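Local coordinates for protein catechol 1,2 dioxygenase (Acinetobacter radioresistens, PDB 2XSU) that probably catalyses the iron(III)-dependent intradiol cleavage of catechol by dioxygen, giving cis,cis-muconate in the beta-ketoadipate pathway, at residues Ala97-Gly102 against Glu292-Ala297; Asp135-Glu140 against Thr195-Gly200. The protein carries 1 engineered substitution. All coordinates share one frame; numbering follows the deposited sequence.

Interaction 1 (Ala97-Gly102 against Glu292-Ala297)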
loop_
_atom_site.group_PDB
_atom_site.type_symbol
_atom_site.label_atom_id
_atom_site.label_comp_id
_atom_site.label_asym_id
_atom_site.label_seq_id
_atom_site.Cartn_x
_atom_site.Cartn_y
_atom_site.Cartn_z
ATOM N N ALA A 97 15.134 -0.665 -29.845
ATOM C CA ALA A 97 16.543 -0.240 -29.919
ATOM C C ALA A 97 17.412 -1.104 -30.840
ATOM O O ALA A 97 18.601 -0.803 -31.052
ATOM C CB ALA A 97 17.145 -0.181 -28.483
ATOM N N GLY A 98 16.849 -2.178 -31.376
ATOM C CA GLY A 98 17.607 -3.133 -32.183
ATOM C C GLY A 98 18.514 -4.045 -31.378
ATOM O O GLY A 98 19.328 -4.784 -31.947
ATOM N N ILE A 99 18.355 -4.017 -30.051
ATOM C CA ILE A 99 19.098 -4.918 -29.179
ATOM C C ILE A 99 18.462 -6.272 -29.293
ATOM O O ILE A 99 17.291 -6.470 -28.912
ATOM C CB ILE A 99 19.084 -4.479 -27.699
ATOM C CG1 ILE A 99 19.635 -3.063 -27.560
ATOM C CG2 ILE A 99 19.863 -5.490 -26.836
ATOM C CD1 ILE A 99 19.419 -2.467 -26.214
ATOM N N THR A 100 19.225 -7.184 -29.862
ATOM C CA THR A 100 18.828 -8.560 -29.993
ATOM C C THR A 100 19.923 -9.450 -29.395
ATOM O O THR A 100 21.059 -9.008 -29.123
ATOM C CB THR A 100 18.626 -8.971 -31.476
ATOM O OG1 THR A 100 19.893 -8.964 -32.150
ATOM C CG2 THR A 100 17.641 -8.045 -32.202
ATOM N N GLY A 101 19.571 -10.718 -29.229
ATOM C CA GLY A 101 20.480 -11.694 -28.686
ATOM C C GLY A 101 20.539 -11.596 -27.180
ATOM O O GLY A 101 19.882 -10.759 -26.545
ATOM N N GLY A 102 21.334 -12.473 -26.600
ATOM C CA GLY A 102 21.447 -12.523 -25.173
ATOM C C GLY A 102 20.465 -13.499 -24.554
ATOM O O GLY A 102 19.364 -13.762 -25.073
ATOM N N GLU A 292 24.627 -15.844 -22.251
ATOM C CA GLU A 292 25.144 -14.938 -23.278
ATOM C C GLU A 292 24.762 -13.503 -22.930
ATOM O O GLU A 292 23.571 -13.171 -22.770
ATOM C CB GLU A 292 24.569 -15.351 -24.636
ATOM C CG GLU A 292 24.885 -14.456 -25.807
ATOM C CD GLU A 292 24.242 -14.979 -27.095
ATOM O OE1 GLU A 292 24.704 -16.020 -27.616
ATOM O OE2 GLU A 292 23.251 -14.368 -27.562
ATOM N N LEU A 293 25.776 -12.655 -22.810
ATOM C CA LEU A 293 25.593 -11.241 -22.496
ATOM C C LEU A 293 25.730 -10.366 -23.745
ATOM O O LEU A 293 26.517 -10.679 -24.660
ATOM C CB LEU A 293 26.612 -10.781 -21.437
ATOM C CG LEU A 293 26.567 -11.470 -20.076
ATOM C CD1 LEU A 293 27.700 -10.928 -19.187
ATOM C CD2 LEU A 293 25.212 -11.237 -19.423
ATOM N N VAL A 294 24.961 -9.286 -23.765
ATOM C CA VAL A 294 24.966 -8.321 -24.876
ATOM C C VAL A 294 25.927 -7.180 -24.521
ATOM O O VAL A 294 25.952 -6.711 -23.386
ATOM C CB VAL A 294 23.530 -7.790 -25.140
ATOM C CG1 VAL A 294 23.509 -6.723 -26.247
ATOM C CG2 VAL A 294 22.577 -8.951 -25.499
ATOM N N LYS A 295 26.731 -6.730 -25.490
ATOM C CA LYS A 295 27.639 -5.609 -25.219
ATOM C C LYS A 295 26.874 -4.309 -24.960
ATOM O O LYS A 295 25.827 -4.033 -25.588
ATOM C CB LYS A 295 28.687 -5.421 -26.343
ATOM C CG LYS A 295 28.117 -5.140 -27.731
ATOM C CD LYS A 295 29.078 -4.282 -28.595
ATOM C CE LYS A 295 28.523 -4.003 -30.020
ATOM N NZ LYS A 295 27.049 -3.705 -30.099
ATOM N N GLU A 296 27.373 -3.523 -24.014
ATOM C CA GLU A 296 26.783 -2.224 -23.707
ATOM C C GLU A 296 27.074 -1.293 -24.872
ATOM O O GLU A 296 28.232 -1.104 -25.237
ATOM C CB GLU A 296 27.395 -1.620 -22.449
ATOM C CG GLU A 296 26.826 -2.134 -21.138
ATOM C CD GLU A 296 27.567 -1.584 -19.911
ATOM O OE1 GLU A 296 28.737 -1.144 -20.058
ATOM O OE2 GLU A 296 26.977 -1.603 -18.800
ATOM N N ALA A 297 26.026 -0.742 -25.465
ATOM C CA ALA A 297 26.177 0.246 -26.540
ATOM C C ALA A 297 25.653 1.577 -26.030
ATOM O O ALA A 297 24.810 1.612 -25.120
ATOM C CB ALA A 297 25.402 -0.187 -27.788
#
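Glu292 and Gly102 meet where a surface loop runs past strand 284-293, an example of a carboxylate holding a backbone N-H of a loop. The Glu292 side chain can be followed outward. From CB, CG is swung opposite the backbone N (chi1 175°), and the chain then runs on extended. CG passes 4.0 Å from Gly102 CA, and CD comes within 3.9 Å of Gly102 N. At the tip, OE2 accepts the hydrogen of Gly102 N at 2.9 Å, using its anti lone pair; the N-H···O angle of 157° makes this a fairly straight bond. The strand's backbone adds a weaker hold, with Gly102 CA 3.3 Å from Glu292 O in a CA-H···O contact. Two carbons of Val294 continue the contact. CG2 lies against the backbone of Gly101 and Gly102, 3.4 Å from Gly101 O, and the absence of a side chain on Gly102 permits this close approach. CG1 reaches Ile99 CG2 at 3.9 Å, the two side chains crossing at a slant. Ile99 also rests on Arg236, Ala300 and Pro301. Helix 82-96 ends just ahead in a Schellman motif at Gly98, and its outgoing chain is thereby joined to strand 284-293, where Thr103 bonds to the backbone of Glu292.

Interaction 2 (Asp135-Glu140 against Thr195-Gly200)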
loop_
_atom_site.group_PDB
_atom_site.type_symbol
_atom_site.label_atom_id
_atom_site.label_comp_id
_atom_site.label_asym_id
_atom_site.label_seq_id
_atom_site.Cartn_x
_atom_site.Cartn_y
_atom_site.Cartn_z
ATOM N N ASP A 135 18.240 -34.138 -3.115
ATOM C CA ASP A 135 19.236 -34.456 -4.155
ATOM C C ASP A 135 20.310 -33.371 -4.240
ATOM O O ASP A 135 20.018 -32.164 -4.120
ATOM C CB ASP A 135 18.599 -34.574 -5.549
ATOM C CG ASP A 135 17.687 -35.781 -5.699
ATOM O OD1 ASP A 135 17.787 -36.736 -4.906
ATOM O OD2 ASP A 135 16.908 -35.777 -6.671
ATOM N N THR A 136 21.548 -33.816 -4.438
ATOM C CA THR A 136 22.641 -32.926 -4.811
ATOM C C THR A 136 22.459 -32.473 -6.271
ATOM O O THR A 136 22.018 -33.240 -7.135
ATOM C CB THR A 136 23.983 -33.676 -4.684
ATOM O OG1 THR A 136 24.218 -33.970 -3.308
ATOM C CG2 THR A 136 25.115 -32.833 -5.181
ATOM N N LEU A 137 22.739 -31.190 -6.528
ATOM C CA LEU A 137 22.683 -30.612 -7.876
ATOM C C LEU A 137 23.988 -29.894 -8.170
ATOM O O LEU A 137 24.438 -29.092 -7.353
ATOM C CB LEU A 137 21.532 -29.588 -7.969
ATOM C CG LEU A 137 21.487 -28.719 -9.226
ATOM C CD1 LEU A 137 21.246 -29.540 -10.496
ATOM C CD2 LEU A 137 20.373 -27.672 -9.058
ATOM N N ILE A 138 24.579 -30.187 -9.327
ATOM C CA ILE A 138 25.659 -29.367 -9.881
ATOM C C ILE A 138 25.096 -28.546 -11.033
ATOM O O ILE A 138 24.440 -29.096 -11.962
ATOM C CB ILE A 138 26.820 -30.236 -10.392
ATOM C CG1 ILE A 138 27.534 -30.861 -9.186
ATOM C CG2 ILE A 138 27.760 -29.391 -11.289
ATOM C CD1 ILE A 138 28.621 -31.903 -9.511
ATOM N N ILE A 139 25.331 -27.235 -10.971
ATOM C CA ILE A 139 24.993 -26.330 -12.057
ATOM C C ILE A 139 26.277 -25.829 -12.642
ATOM O O ILE A 139 27.178 -25.403 -11.897
ATOM C CB ILE A 139 24.234 -25.062 -11.563
ATOM C CG1 ILE A 139 23.051 -25.467 -10.690
ATOM C CG2 ILE A 139 23.814 -24.202 -12.732
ATOM C CD1 ILE A 139 22.413 -24.274 -9.952
ATOM N N GLU A 140 26.398 -25.861 -13.961
ATOM C CA GLU A 140 27.557 -25.230 -14.590
ATOM C C GLU A 140 27.263 -24.602 -15.924
ATOM O O GLU A 140 26.252 -24.927 -16.571
ATOM C CB GLU A 140 28.776 -26.136 -14.651
ATOM C CG GLU A 140 28.711 -27.287 -15.580
ATOM C CD GLU A 140 29.848 -28.302 -15.296
ATOM O OE1 GLU A 140 29.670 -29.481 -15.577
ATOM O OE2 GLU A 140 30.916 -27.925 -14.778
ATOM N N THR A 195 25.338 -27.576 -5.255
ATOM C CA THR A 195 24.216 -27.159 -4.414
ATOM C C THR A 195 23.216 -28.307 -4.219
ATOM O O THR A 195 23.605 -29.492 -4.303
ATOM C CB THR A 195 23.564 -25.862 -5.014
ATOM O OG1 THR A 195 22.645 -25.299 -4.088
ATOM C CG2 THR A 195 22.902 -26.108 -6.375
ATOM N N THR A 196 21.965 -27.950 -3.924
ATOM C CA THR A 196 20.883 -28.923 -3.762
ATOM C C THR A 196 19.723 -28.550 -4.671
ATOM O O THR A 196 19.620 -27.389 -5.101
ATOM C CB THR A 196 20.399 -29.032 -2.315
ATOM O OG1 THR A 196 20.069 -27.731 -1.791
ATOM C CG2 THR A 196 21.501 -29.647 -1.450
ATOM N N MET A 197 18.906 -29.545 -5.028
ATOM C CA MET A 197 17.760 -29.305 -5.926
ATOM C C MET A 197 16.722 -28.399 -5.271
ATOM O O MET A 197 16.205 -28.759 -4.229
ATOM C CB MET A 197 17.093 -30.649 -6.259
ATOM C CG MET A 197 17.772 -31.466 -7.358
ATOM S SD MET A 197 17.765 -30.690 -8.988
ATOM C CE MET A 197 16.336 -29.541 -8.843
ATOM N N PRO A 198 16.434 -27.203 -5.855
ATOM C CA PRO A 198 15.339 -26.411 -5.290
ATOM C C PRO A 198 13.981 -27.040 -5.555
ATOM O O PRO A 198 13.785 -27.701 -6.575
ATOM C CB PRO A 198 15.438 -25.089 -6.050
ATOM C CG PRO A 198 15.991 -25.450 -7.358
ATOM C CD PRO A 198 17.017 -26.561 -7.043
ATOM N N VAL A 199 13.058 -26.852 -4.618
ATOM C CA VAL A 199 11.662 -27.214 -4.835
ATOM C C VAL A 199 10.864 -25.926 -5.018
ATOM O O VAL A 199 11.236 -24.877 -4.505
ATOM C CB VAL A 199 11.149 -28.076 -3.650
ATOM C CG1 VAL A 199 10.915 -27.254 -2.435
ATOM C CG2 VAL A 199 9.912 -28.827 -4.035
ATOM N N GLY A 200 9.814 -26.004 -5.830
ATOM C CA GLY A 200 8.894 -24.888 -5.969
ATOM C C GLY A 200 8.153 -24.693 -4.652
ATOM O O GLY A 200 8.177 -25.547 -3.766
#
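With CG of Leu137 swung opposite its backbone N (chi1 170°) and Met197 folded back at its second torsion (chi2 -64°), the leucine methyls and the thioether sulfur come together. The setting is an antiparallel pairing within the mixed beta-sheet of the intradiol dioxygenase domain, and it illustrates how backbone bonding can continue past the end of a strand. Leu137 and Thr195 make a hydrogen-bonded pair: Leu137 N donates to Thr195 O over 2.9 Å, and Thr195 N to Leu137 O over 2.7 Å. Thr136 and Thr196 follow as a non-hydrogen-bonded pair whose side chains diverge. Beyond them the chain of Thr196 turns off, yet Met197 N still reaches Asp135 O at 3.0 Å, adding a third backbone hydrogen bond beyond the paired residues. The Asp135 carboxylate itself turns to Lys285 in a salt bridge.

On the face bearing Leu137 and Thr195 the side chains lie side by side. Met197 crosses that leucine roughly perpendicularly, with SD 4.0 Å from both CD1 and CD2, while Pro198 CD lies 4.1 Å from CD2. The side chain of Pro198 lies about 8 Å from the bound iron(III), so the contact borders the metal site. Thr195 OG1 bonds to His160, satisfying a buried hydroxyl. Its methyl CG2 turns instead to the neighbouring strand, meeting Ile139 CD1 at 4.0 Å and lying 3.5 Å from the carbonyl oxygen of Leu137.

Overall arrangement
One contact lies within the sheet and the other joins its strand 284-293 to a loop after a helix. Their centres are 29 Å apart and their nearest atoms about 11 Å, so they do not touch, yet strand 284-293 of interaction 1 lies beside strand 136-145 of interaction 2, the two running parallel. Along the chain, interaction 2 is nested inside the long loop that interaction 1 closes. The inner contact is buried, joins strands 136-145 and 190-196, and leads toward the iron site. The outer one is a surface contact that fastens the exit of helix 82-96 to strand 284-293. Together they show local sheet pairing within a larger closure between the helical region and the mixed sheet of the dioxygenase domain.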